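Local structure of apolipophorin III (Locusta migratoria, 1AEP) at residues A[16-21]-A[143-148]; A[20-25]-A[100-105]; A[39-44]-A[96-101]; A[46-51]-A[83-88]. The protein assists in loading diacylglycerol into the hemolymph lipoprotein lipophorin, whose expanding hydrophobic surface it covers, and so supports lipid transport during insect flight. All blocks are in the same frame, centred on the assembly; numbering follows the deposited sequence.

Contact 1. Residues A[16-21]-A[143-148]; sequences HTIVNA and EAAANL
Ala-145 turns its CB toward helix 7-25 and meets Thr-17 and Ile-18 there. The nearer of the two is Thr-17, whose CG2 lies 3.6 Å from Ala-145 CB. That methyl also lies over the backbone of the next residue, with Thr-17 CG2 3.7 Å from Ala-146 N. The side chain of threonine is placed to do two jobs: with chi1 at -62° the methyl stands anti to the backbone N and extends across the interface, while OG1 stays beside its own helix and hydrogen-bonds to the carbonyl of Gln-13 one turn earlier. Threonine can therefore offer a methyl at this partly exposed position while its hydroxyl is satisfied inside the helix. Ile-18 adds its CG1 at 4.2 Å from Ala-145 CB, coming in from the more buried flank. These residues join the first and last helices of an elongated five-helix bundle; the two segments run in the same general direction and cross at 27°. The segment axes approach to 8.9 Å, and the small side chains at the interface suit that spacing. Ala-21, one turn beyond Thr-17, continues the seam: its CB rests 3.9 Å from Ala-145 O, a methyl against a carbonyl oxygen. Farther along, Leu-148 brings CD2 to 4.4 Å from Ala-21 CB, so a larger residue fills in beside a small one. Leu-148 also packs on Gln-44 and Phe-48 of helix 36-63, which carries this edge of the seam into the bundle interior.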
loop_
_atom_site.group_PDB
_atom_site.type_symbol
_atom_site.label_atom_id
_atom_site.label_comp_id
_atom_site.label_asym_id
_atom_site.label_seq_id
_atom_site.Cartn_x
_atom_site.Cartn_y
_atom_site.Cartn_z
ATOM N N HIS A 16 -6.929 -5.506 7.013
ATOM C CA HIS A 16 -7.461 -6.813 6.780
ATOM C C HIS A 16 -7.164 -7.218 5.356
ATOM O O HIS A 16 -6.678 -8.318 5.080
ATOM C CB HIS A 16 -8.952 -6.785 7.032
ATOM C CG HIS A 16 -9.602 -8.145 6.959
ATOM N ND1 HIS A 16 -10.636 -8.412 6.059
ATOM C CD2 HIS A 16 -9.350 -9.298 7.659
ATOM C CE1 HIS A 16 -10.994 -9.687 6.233
ATOM N NE2 HIS A 16 -10.246 -10.237 7.192
ATOM N N THR A 17 -7.471 -6.294 4.469
ATOM C CA THR A 17 -7.240 -6.526 3.064
ATOM C C THR A 17 -5.813 -6.994 2.870
ATOM O O THR A 17 -5.561 -8.112 2.438
ATOM C CB THR A 17 -7.546 -5.268 2.199
ATOM O OG1 THR A 17 -8.894 -4.930 2.317
ATOM C CG2 THR A 17 -7.200 -5.488 0.721
ATOM N N ILE A 18 -4.889 -6.132 3.228
ATOM C CA ILE A 18 -3.475 -6.457 3.083
ATOM C C ILE A 18 -3.078 -7.812 3.665
ATOM O O ILE A 18 -2.369 -8.588 3.019
ATOM C CB ILE A 18 -2.592 -5.365 3.667
ATOM C CG1 ILE A 18 -2.875 -4.020 2.984
ATOM C CG2 ILE A 18 -1.152 -5.764 3.547
ATOM C CD1 ILE A 18 -1.757 -3.009 3.152
ATOM N N VAL A 19 -3.509 -8.078 4.892
ATOM C CA VAL A 19 -3.134 -9.327 5.526
ATOM C C VAL A 19 -3.433 -10.558 4.671
ATOM O O VAL A 19 -2.596 -11.451 4.504
ATOM C CB VAL A 19 -3.766 -9.450 6.891
ATOM C CG1 VAL A 19 -3.720 -10.911 7.308
ATOM C CG2 VAL A 19 -3.018 -8.563 7.881
ATOM N N ASN A 20 -4.656 -10.599 4.162
ATOM C CA ASN A 20 -5.150 -11.668 3.320
ATOM C C ASN A 20 -4.348 -11.799 2.017
ATOM O O ASN A 20 -3.792 -12.858 1.727
ATOM C CB ASN A 20 -6.618 -11.275 3.064
ATOM C CG ASN A 20 -7.502 -11.610 4.246
ATOM O OD1 ASN A 20 -7.093 -12.308 5.186
ATOM N ND2 ASN A 20 -8.750 -11.202 4.131
ATOM N N ALA A 21 -4.261 -10.672 1.278
ATOM C CA ALA A 21 -3.495 -10.534 0.050
ATOM C C ALA A 21 -2.136 -11.167 0.225
ATOM O O ALA A 21 -1.710 -11.973 -0.583
ATOM C CB ALA A 21 -3.291 -9.053 -0.330
ATOM N N GLU A 143 -8.012 -0.718 -2.522
ATOM C CA GLU A 143 -8.336 -1.221 -3.870
ATOM C C GLU A 143 -7.147 -1.874 -4.558
ATOM O O GLU A 143 -7.259 -2.955 -5.152
ATOM C CB GLU A 143 -9.023 -0.199 -4.816
ATOM C CG GLU A 143 -9.808 -0.822 -6.040
ATOM C CD GLU A 143 -10.925 -1.798 -5.739
ATOM O OE1 GLU A 143 -11.494 -1.578 -4.542
ATOM O OE2 GLU A 143 -11.220 -2.729 -6.522
ATOM N N ALA A 144 -6.003 -1.202 -4.488
ATOM C CA ALA A 144 -4.806 -1.723 -5.077
ATOM C C ALA A 144 -4.545 -3.112 -4.519
ATOM O O ALA A 144 -4.334 -4.067 -5.255
ATOM C CB ALA A 144 -3.659 -0.789 -4.778
ATOM N N ALA A 145 -4.603 -3.230 -3.192
ATOM C CA ALA A 145 -4.414 -4.495 -2.501
ATOM C C ALA A 145 -5.532 -5.514 -2.782
ATOM O O ALA A 145 -5.272 -6.715 -2.820
ATOM C CB ALA A 145 -4.273 -4.260 -0.988
ATOM N N ALA A 146 -6.787 -5.087 -2.956
ATOM C CA ALA A 146 -7.827 -6.059 -3.264
ATOM C C ALA A 146 -7.620 -6.584 -4.679
ATOM O O ALA A 146 -7.756 -7.767 -4.963
ATOM C CB ALA A 146 -9.179 -5.415 -3.210
ATOM N N ASN A 147 -7.261 -5.674 -5.579
ATOM C CA ASN A 147 -7.018 -6.004 -6.957
ATOM C C ASN A 147 -5.949 -7.044 -7.083
ATOM O O ASN A 147 -6.108 -8.027 -7.806
ATOM C CB ASN A 147 -6.551 -4.786 -7.680
ATOM C CG ASN A 147 -7.736 -4.078 -8.273
ATOM O OD1 ASN A 147 -7.576 -3.040 -8.906
ATOM N ND2 ASN A 147 -8.936 -4.630 -8.041
ATOM N N LEU A 148 -4.856 -6.811 -6.366
ATOM C CA LEU A 148 -3.743 -7.735 -6.349
ATOM C C LEU A 148 -4.218 -9.102 -5.931
ATOM O O LEU A 148 -3.958 -10.122 -6.562
ATOM C CB LEU A 148 -2.709 -7.262 -5.322
ATOM C CG LEU A 148 -1.324 -7.901 -5.430
ATOM C CD1 LEU A 148 -0.380 -6.750 -5.595
ATOM C CD2 LEU A 148 -1.057 -8.525 -4.109
#

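Contact 2. Residues A[20-25]-A[100-105]; sequences NAAHEL and SLQSAL
Leu-25 and Leu-105 reach toward each other tip to tip across two antiparallel helices, with Leu-25 CD2 3.8 Å from Leu-105 CD1. Each leucine is a bump for which the opposite helix supplies a shallow hollow. The hollow for Leu-105 CD1 is bordered by two small residues and one large one: Ala-22 CB lies 4.2 Å from it and Ala-21 CB a little farther off, while Leu-25 stands at the other end. A branched apolar side chain suits the place; with CG beside the backbone N (chi1 -75°), CD1 is carried to the two alanines. In return, Leu-25 CD2 settles among Leu-101, Gln-102 and Leu-105, touching Leu-101 CB at 4.3 Å. Its third neighbour is the aliphatic part of the glutamine, for Leu-25 CD2 is 4.1 Å from Gln-102 CG, and the two side chains slide past each other in opposite directions. The helices come nearest in backbone terms at Ala-22 and Gln-102, where a CB of alanine leaves space for the glutamine CG at 4.0 Å. From there the glutamine chain runs on, extended beyond CG, toward the partly exposed flank of the contact, and it also touches His-26, in the loop after helix 7-25. Segments 20-25 and 100-105 lie at 173°, nearly antiparallel, and join helices 7-25 and 94-121 within the five-helix bundle. Apolar carbons dominate, and Gln-102 OE1 merely lies 3.9 Å from Ala-22 O without a bond. That no directional bond links the segments is consistent with helices that could exchange these apolar neighbours for lipid.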
loop_
_atom_site.group_PDB
_atom_site.type_symbol
_atom_site.label_atom_id
_atom_site.label_comp_id
_atom_site.label_asym_id
_atom_site.label_seq_id
_atom_site.Cartn_x
_atom_site.Cartn_y
_atom_site.Cartn_z
ATOM N N ASN A 20 -4.656 -10.599 4.162
ATOM C CA ASN A 20 -5.150 -11.668 3.320
ATOM C C ASN A 20 -4.348 -11.799 2.017
ATOM O O ASN A 20 -3.792 -12.858 1.727
ATOM C CB ASN A 20 -6.618 -11.275 3.064
ATOM C CG ASN A 20 -7.502 -11.610 4.246
ATOM O OD1 ASN A 20 -7.093 -12.308 5.186
ATOM N ND2 ASN A 20 -8.750 -11.202 4.131
ATOM N N ALA A 21 -4.261 -10.672 1.278
ATOM C CA ALA A 21 -3.495 -10.534 0.050
ATOM C C ALA A 21 -2.136 -11.167 0.225
ATOM O O ALA A 21 -1.710 -11.973 -0.583
ATOM C CB ALA A 21 -3.291 -9.053 -0.330
ATOM N N ALA A 22 -1.467 -10.829 1.324
ATOM C CA ALA A 22 -0.172 -11.425 1.608
ATOM C C ALA A 22 -0.213 -12.944 1.798
ATOM O O ALA A 22 0.673 -13.639 1.322
ATOM C CB ALA A 22 0.555 -10.711 2.700
ATOM N N HIS A 23 -1.258 -13.454 2.468
ATOM C CA HIS A 23 -1.397 -14.890 2.669
ATOM C C HIS A 23 -1.317 -15.610 1.328
ATOM O O HIS A 23 -0.615 -16.610 1.170
ATOM C CB HIS A 23 -2.770 -15.282 3.329
ATOM C CG HIS A 23 -2.983 -16.747 3.731
ATOM N ND1 HIS A 23 -2.408 -17.292 4.886
ATOM C CD2 HIS A 23 -3.708 -17.768 3.131
ATOM C CE1 HIS A 23 -2.772 -18.588 4.957
ATOM N NE2 HIS A 23 -3.550 -18.914 3.916
ATOM N N GLU A 24 -2.088 -15.083 0.368
ATOM C CA GLU A 24 -2.212 -15.584 -0.999
ATOM C C GLU A 24 -0.972 -15.568 -1.837
ATOM O O GLU A 24 -0.832 -16.382 -2.747
ATOM C CB GLU A 24 -3.378 -14.938 -1.738
ATOM C CG GLU A 24 -4.672 -15.676 -1.380
ATOM C CD GLU A 24 -5.484 -15.889 -2.599
ATOM O OE1 GLU A 24 -4.961 -16.810 -3.393
ATOM O OE2 GLU A 24 -6.507 -15.283 -2.827
ATOM N N LEU A 25 -0.092 -14.621 -1.523
ATOM C CA LEU A 25 1.146 -14.506 -2.232
ATOM C C LEU A 25 1.833 -15.866 -2.316
ATOM O O LEU A 25 2.373 -16.245 -3.359
ATOM C CB LEU A 25 2.107 -13.551 -1.560
ATOM C CG LEU A 25 2.119 -12.266 -2.375
ATOM C CD1 LEU A 25 0.867 -12.195 -3.197
ATOM C CD2 LEU A 25 2.343 -11.115 -1.396
ATOM N N SER A 100 10.130 -9.661 -1.174
ATOM C CA SER A 100 10.031 -8.247 -1.471
ATOM C C SER A 100 8.605 -7.691 -1.464
ATOM O O SER A 100 8.307 -6.667 -0.855
ATOM C CB SER A 100 10.743 -7.972 -2.806
ATOM O OG SER A 100 11.231 -6.642 -2.912
ATOM N N LEU A 101 7.723 -8.392 -2.164
ATOM C CA LEU A 101 6.351 -7.961 -2.200
ATOM C C LEU A 101 5.740 -7.999 -0.827
ATOM O O LEU A 101 5.162 -7.017 -0.374
ATOM C CB LEU A 101 5.517 -8.844 -3.104
ATOM C CG LEU A 101 4.886 -7.994 -4.190
ATOM C CD1 LEU A 101 3.808 -8.776 -4.908
ATOM C CD2 LEU A 101 4.300 -6.722 -3.604
ATOM N N GLN A 102 5.859 -9.155 -0.191
ATOM C CA GLN A 102 5.310 -9.384 1.146
ATOM C C GLN A 102 5.693 -8.352 2.173
ATOM O O GLN A 102 4.941 -8.053 3.103
ATOM C CB GLN A 102 5.724 -10.724 1.698
ATOM C CG GLN A 102 4.462 -11.462 2.133
ATOM C CD GLN A 102 4.805 -12.748 2.773
ATOM O OE1 GLN A 102 4.398 -13.803 2.282
ATOM N NE2 GLN A 102 5.598 -12.649 3.841
ATOM N N SER A 103 6.887 -7.832 2.001
ATOM C CA SER A 103 7.381 -6.842 2.907
ATOM C C SER A 103 6.789 -5.510 2.531
ATOM O O SER A 103 6.248 -4.793 3.370
ATOM C CB SER A 103 8.909 -6.854 2.949
ATOM O OG SER A 103 9.456 -5.626 2.504
ATOM N N ALA A 104 6.890 -5.206 1.239
ATOM C CA ALA A 104 6.352 -3.975 0.741
ATOM C C ALA A 104 4.922 -3.812 1.234
ATOM O O ALA A 104 4.564 -2.781 1.772
ATOM C CB ALA A 104 6.506 -3.923 -0.767
ATOM N N LEU A 105 4.126 -4.873 1.106
ATOM C CA LEU A 105 2.750 -4.844 1.538
ATOM C C LEU A 105 2.623 -4.544 3.007
ATOM O O LEU A 105 1.819 -3.724 3.466
ATOM C CB LEU A 105 2.010 -6.159 1.248
ATOM C CG LEU A 105 1.607 -6.410 -0.211
ATOM C CD1 LEU A 105 0.973 -7.790 -0.269
ATOM C CD2 LEU A 105 0.551 -5.419 -0.704
#

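Contact 3. Residues A[39-44]-A[96-101]; sequences NLLTEQ and DQLNSL
Leu-41 and Leu-98 cross obliquely, and their branches meet where Leu-41 CD2 lies 3.7 Å from Leu-98 CD1. Leu-41 is the broadest participant: its CB also lies 4.1 Å from Gln-97 CG, so one leucine touches two successive residues of helix 94-121. Beside it, Thr-42 and Gln-97 cross at about a right angle, with Thr-42 OG1 3.8 Å from Gln-97 CD. This is a van der Waals meeting: the hydroxyl is bonded within its own helix, and the amide NH2 has a weak partner in the loop. On the inward side, Leu-101 brings CD1 to 4.4 Å from Leu-41 O. The two segments belong to the second and fourth helices of the five-helix bundle, point the same way and cross at 28°; their axes approach to 10.1 Å, a separation that leaves room for leucine and glutamine side chains between them. A second shell then sets the polar ends. Thr-42 OG1 hydrogen-bonds to the carbonyl of Leu-38 a turn earlier, as threonines in helices often do, which fixes the hydroxyl beside its own backbone. Gln-97 starts with CG anti to the backbone N and then bends at chi2 (48°), which turns its amide away from Leu-41; its NE2 makes a weak hydrogen bond to Ala-88 O in the loop before this helix. A glutamine suits this buried site because its CG packs on Leu-41 while the amide can reach a loop carbonyl. Farther out, Thr-28 of the loop after helix 7-25 lies against both Leu-41 and Leu-98, and Ala-45 touches Gln-97 and Leu-101.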
loop_
_atom_site.group_PDB
_atom_site.type_symbol
_atom_site.label_atom_id
_atom_site.label_comp_id
_atom_site.label_asym_id
_atom_site.label_seq_id
_atom_site.Cartn_x
_atom_site.Cartn_y
_atom_site.Cartn_z
ATOM N N ASN A 39 6.544 -14.000 -13.298
ATOM C CA ASN A 39 6.083 -12.991 -14.208
ATOM C C ASN A 39 4.788 -12.388 -13.702
ATOM O O ASN A 39 4.556 -11.169 -13.753
ATOM C CB ASN A 39 5.940 -13.635 -15.599
ATOM C CG ASN A 39 7.065 -13.236 -16.517
ATOM O OD1 ASN A 39 6.999 -12.210 -17.196
ATOM N ND2 ASN A 39 8.110 -14.045 -16.524
ATOM N N LEU A 40 3.972 -13.284 -13.147
ATOM C CA LEU A 40 2.715 -12.874 -12.568
ATOM C C LEU A 40 2.981 -11.862 -11.443
ATOM O O LEU A 40 2.528 -10.711 -11.434
ATOM C CB LEU A 40 1.949 -14.135 -12.068
ATOM C CG LEU A 40 1.004 -13.862 -10.895
ATOM C CD1 LEU A 40 -0.387 -13.537 -11.389
ATOM C CD2 LEU A 40 0.885 -15.003 -9.925
ATOM N N LEU A 41 3.768 -12.293 -10.483
ATOM C CA LEU A 41 4.151 -11.482 -9.367
ATOM C C LEU A 41 4.741 -10.125 -9.769
ATOM O O LEU A 41 4.337 -9.068 -9.269
ATOM C CB LEU A 41 5.216 -12.356 -8.629
ATOM C CG LEU A 41 4.734 -12.791 -7.268
ATOM C CD1 LEU A 41 3.268 -13.082 -7.430
ATOM C CD2 LEU A 41 5.484 -13.992 -6.773
ATOM N N THR A 42 5.731 -10.180 -10.641
ATOM C CA THR A 42 6.387 -8.966 -11.019
ATOM C C THR A 42 5.412 -7.959 -11.513
ATOM O O THR A 42 5.490 -6.776 -11.203
ATOM C CB THR A 42 7.435 -9.208 -12.018
ATOM O OG1 THR A 42 8.423 -9.961 -11.360
ATOM C CG2 THR A 42 8.019 -7.823 -12.261
ATOM N N GLU A 43 4.477 -8.495 -12.263
ATOM C CA GLU A 43 3.425 -7.699 -12.838
ATOM C C GLU A 43 2.583 -7.057 -11.775
ATOM O O GLU A 43 2.406 -5.842 -11.723
ATOM C CB GLU A 43 2.549 -8.633 -13.666
ATOM C CG GLU A 43 1.500 -7.882 -14.477
ATOM C CD GLU A 43 0.916 -8.730 -15.569
ATOM O OE1 GLU A 43 -0.056 -9.439 -15.426
ATOM O OE2 GLU A 43 1.589 -8.636 -16.720
ATOM N N GLN A 44 2.054 -7.900 -10.920
ATOM C CA GLN A 44 1.228 -7.435 -9.839
ATOM C C GLN A 44 1.941 -6.406 -8.980
ATOM O O GLN A 44 1.387 -5.363 -8.618
ATOM C CB GLN A 44 0.838 -8.681 -9.049
ATOM C CG GLN A 44 -0.096 -9.503 -9.926
ATOM C CD GLN A 44 -1.150 -8.585 -10.508
ATOM O OE1 GLN A 44 -1.875 -7.901 -9.771
ATOM N NE2 GLN A 44 -1.227 -8.538 -11.834
ATOM N N ASP A 96 13.041 -14.046 -3.861
ATOM C CA ASP A 96 13.263 -12.693 -3.439
ATOM C C ASP A 96 12.105 -11.805 -3.783
ATOM O O ASP A 96 11.759 -10.905 -3.025
ATOM C CB ASP A 96 14.657 -12.200 -3.834
ATOM C CG ASP A 96 15.658 -13.149 -3.236
ATOM O OD1 ASP A 96 15.534 -13.613 -2.116
ATOM O OD2 ASP A 96 16.635 -13.480 -4.051
ATOM N N GLN A 97 11.500 -12.104 -4.928
ATOM C CA GLN A 97 10.345 -11.401 -5.435
ATOM C C GLN A 97 9.183 -11.470 -4.478
ATOM O O GLN A 97 8.447 -10.504 -4.257
ATOM C CB GLN A 97 9.935 -12.097 -6.733
ATOM C CG GLN A 97 8.993 -11.207 -7.546
ATOM C CD GLN A 97 9.493 -9.781 -7.684
ATOM O OE1 GLN A 97 10.698 -9.530 -7.927
ATOM N NE2 GLN A 97 8.559 -8.852 -7.511
ATOM N N LEU A 98 9.025 -12.658 -3.942
ATOM C CA LEU A 98 7.964 -12.943 -3.034
ATOM C C LEU A 98 8.195 -12.254 -1.716
ATOM O O LEU A 98 7.269 -11.684 -1.131
ATOM C CB LEU A 98 7.854 -14.434 -2.816
ATOM C CG LEU A 98 6.460 -14.952 -3.068
ATOM C CD1 LEU A 98 6.581 -16.128 -3.992
ATOM C CD2 LEU A 98 5.856 -15.438 -1.776
ATOM N N ASN A 99 9.435 -12.329 -1.255
ATOM C CA ASN A 99 9.808 -11.715 -0.005
ATOM C C ASN A 99 9.615 -10.219 -0.082
ATOM O O ASN A 99 8.998 -9.607 0.779
ATOM C CB ASN A 99 11.271 -12.022 0.398
ATOM C CG ASN A 99 11.562 -13.496 0.561
ATOM O OD1 ASN A 99 12.684 -13.950 0.346
ATOM N ND2 ASN A 99 10.530 -14.234 0.898
ATOM N N SER A 100 10.130 -9.661 -1.174
ATOM C CA SER A 100 10.031 -8.247 -1.471
ATOM C C SER A 100 8.605 -7.691 -1.464
ATOM O O SER A 100 8.307 -6.667 -0.855
ATOM C CB SER A 100 10.743 -7.972 -2.806
ATOM O OG SER A 100 11.231 -6.642 -2.912
ATOM N N LEU A 101 7.723 -8.392 -2.164
ATOM C CA LEU A 101 6.351 -7.961 -2.200
ATOM C C LEU A 101 5.740 -7.999 -0.827
ATOM O O LEU A 101 5.162 -7.017 -0.374
ATOM C CB LEU A 101 5.517 -8.844 -3.104
ATOM C CG LEU A 101 4.886 -7.994 -4.190
ATOM C CD1 LEU A 101 3.808 -8.776 -4.908
ATOM C CD2 LEU A 101 4.300 -6.722 -3.604
#

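Contact 4. Residues A[46-51]-A[83-88]; sequences NAFKTK and NSIHDA
With CG anti to the backbone N (chi1 -176°), bends at chi2 and chi3 bring the end of Lys-49 to the loop backbone. Lys-49 NZ hydrogen-bonds to His-86 O at 2.6 Å. The nitrogen meets the carbonyl at a C=O...N angle of 150° and sits tilted 30° from its plane. On the way the methylenes lie over the loop backbone, where Lys-49 CD is 3.4 Å from Ile-85 O. A lysine suits this place: its long apolar stem packs on Ile-85 while the charged end reaches a backbone oxygen, and Asp-87 nearby may favour the positive charge electrostatically. Phe-48 takes the same first torsion and presents its ring edge to isoleucine, with CE2 4.0 Å from Ile-85 CG2, which lies near the ring plane. Ile-85 CD1 turns the other way, to 3.8 Å from Lys-49 O. Segment 83-88 leads from helix 69-83 toward helix 94-121, where Ile-85 and Ala-88 pack on Ala-104. Phe-48 joins the centre of the bundle, touching Leu-105 of helix 94-121 and Ala-144 of helix 131-154.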
loop_
_atom_site.group_PDB
_atom_site.type_symbol
_atom_site.label_atom_id
_atom_site.label_comp_id
_atom_site.label_asym_id
_atom_site.label_seq_id
_atom_site.Cartn_x
_atom_site.Cartn_y
_atom_site.Cartn_z
ATOM N N ASN A 46 4.152 -4.497 -9.855
ATOM C CA ASN A 46 4.254 -3.266 -10.564
ATOM C C ASN A 46 2.962 -2.505 -10.593
ATOM O O ASN A 46 2.944 -1.286 -10.555
ATOM C CB ASN A 46 4.877 -3.434 -11.932
ATOM C CG ASN A 46 6.392 -3.359 -11.926
ATOM O OD1 ASN A 46 7.012 -2.519 -11.214
ATOM N ND2 ASN A 46 7.008 -4.217 -12.727
ATOM N N ALA A 47 1.868 -3.242 -10.666
ATOM C CA ALA A 47 0.571 -2.592 -10.687
ATOM C C ALA A 47 0.305 -1.846 -9.380
ATOM O O ALA A 47 -0.202 -0.724 -9.364
ATOM C CB ALA A 47 -0.437 -3.680 -10.918
ATOM N N PHE A 48 0.677 -2.488 -8.284
ATOM C CA PHE A 48 0.519 -1.951 -6.967
ATOM C C PHE A 48 1.349 -0.731 -6.786
ATOM O O PHE A 48 0.893 0.365 -6.417
ATOM C CB PHE A 48 1.117 -3.039 -6.067
ATOM C CG PHE A 48 0.794 -2.822 -4.633
ATOM C CD1 PHE A 48 -0.508 -2.956 -4.160
ATOM C CD2 PHE A 48 1.786 -2.427 -3.741
ATOM C CE1 PHE A 48 -0.832 -2.716 -2.828
ATOM C CE2 PHE A 48 1.477 -2.157 -2.411
ATOM C CZ PHE A 48 0.165 -2.286 -1.956
ATOM N N LYS A 49 2.625 -0.958 -7.047
ATOM C CA LYS A 49 3.592 0.099 -6.903
ATOM C C LYS A 49 3.055 1.342 -7.576
ATOM O O LYS A 49 3.154 2.465 -7.087
ATOM C CB LYS A 49 4.783 -0.473 -7.643
ATOM C CG LYS A 49 6.093 0.279 -7.670
ATOM C CD LYS A 49 7.295 -0.665 -7.698
ATOM C CE LYS A 49 8.069 -0.754 -9.034
ATOM N NZ LYS A 49 9.473 -1.163 -8.866
ATOM N N THR A 50 2.490 1.114 -8.752
ATOM C CA THR A 50 1.962 2.189 -9.597
ATOM C C THR A 50 0.895 2.996 -8.914
ATOM O O THR A 50 0.841 4.213 -8.995
ATOM C CB THR A 50 1.524 1.683 -10.994
ATOM O OG1 THR A 50 2.619 1.430 -11.845
ATOM C CG2 THR A 50 0.465 2.516 -11.689
ATOM N N LYS A 51 -0.011 2.264 -8.291
ATOM C CA LYS A 51 -1.110 2.855 -7.584
ATOM C C LYS A 51 -0.652 3.609 -6.328
ATOM O O LYS A 51 -1.060 4.747 -6.119
ATOM C CB LYS A 51 -2.131 1.797 -7.257
ATOM C CG LYS A 51 -2.941 1.420 -8.475
ATOM C CD LYS A 51 -3.932 2.495 -8.836
ATOM C CE LYS A 51 -4.722 2.193 -10.106
ATOM N NZ LYS A 51 -5.381 3.362 -10.715
ATOM N N ASN A 83 8.859 5.117 -0.469
ATOM C CA ASN A 83 10.089 4.411 -0.225
ATOM C C ASN A 83 9.901 2.936 0.060
ATOM O O ASN A 83 10.766 2.110 -0.218
ATOM C CB ASN A 83 11.022 5.122 0.758
ATOM C CG ASN A 83 11.410 6.489 0.198
ATOM O OD1 ASN A 83 12.153 7.258 0.824
ATOM N ND2 ASN A 83 10.884 6.812 -0.996
ATOM N N SER A 84 8.764 2.591 0.610
ATOM C CA SER A 84 8.576 1.198 0.890
ATOM C C SER A 84 8.141 0.387 -0.310
ATOM O O SER A 84 8.084 -0.831 -0.224
ATOM C CB SER A 84 7.829 0.884 2.168
ATOM O OG SER A 84 6.626 1.592 2.220
ATOM N N ILE A 85 7.874 1.045 -1.448
ATOM C CA ILE A 85 7.469 0.306 -2.646
ATOM C C ILE A 85 8.437 0.324 -3.846
ATOM O O ILE A 85 8.549 -0.674 -4.560
ATOM C CB ILE A 85 6.016 0.484 -3.087
ATOM C CG1 ILE A 85 5.550 1.941 -3.042
ATOM C CG2 ILE A 85 5.096 -0.419 -2.294
ATOM C CD1 ILE A 85 5.762 2.680 -4.356
ATOM N N HIS A 86 9.103 1.457 -4.066
ATOM C CA HIS A 86 10.027 1.651 -5.178
ATOM C C HIS A 86 10.722 0.399 -5.684
ATOM O O HIS A 86 10.693 0.056 -6.871
ATOM C CB HIS A 86 11.074 2.738 -4.938
ATOM C CG HIS A 86 11.434 3.386 -6.236
ATOM N ND1 HIS A 86 10.465 3.817 -7.148
ATOM C CD2 HIS A 86 12.656 3.640 -6.778
ATOM C CE1 HIS A 86 11.108 4.330 -8.197
ATOM N NE2 HIS A 86 12.429 4.237 -8.006
ATOM N N ASP A 87 11.356 -0.285 -4.752
ATOM C CA ASP A 87 12.087 -1.484 -5.072
ATOM C C ASP A 87 11.370 -2.722 -4.637
ATOM O O ASP A 87 11.755 -3.361 -3.672
ATOM C CB ASP A 87 13.431 -1.474 -4.374
ATOM C CG ASP A 87 14.357 -0.503 -5.009
ATOM O OD1 ASP A 87 14.516 -0.389 -6.218
ATOM O OD2 ASP A 87 15.002 0.244 -4.120
ATOM N N ALA A 88 10.328 -3.081 -5.360
ATOM C CA ALA A 88 9.596 -4.247 -4.969
ATOM C C ALA A 88 9.435 -5.276 -6.071
ATOM O O ALA A 88 9.059 -6.423 -5.807
ATOM C CB ALA A 88 8.298 -3.841 -4.327
#

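Contact 4 closes the shortest loop along the chain and lies inside those of the other three; contacts 1 and 2 start together on helix 7-25, and contacts 2 and 3 end together on helix 94-121, sharing Ser-100 and Leu-101. Contacts 3 and 4 both use helix 36-63. Between centres, contact 2 lies about 9 Å from both contact 1 and contact 3; contacts 1 and 3 are about 15 Å apart. Phe-48 of contact 4 reaches residues of contacts 1 and 2, so helices remote in sequence share one apolar interior. Such a bundle, held largely by side-chain packing, is consistent with its equilibrium between soluble and lipoprotein-bound forms.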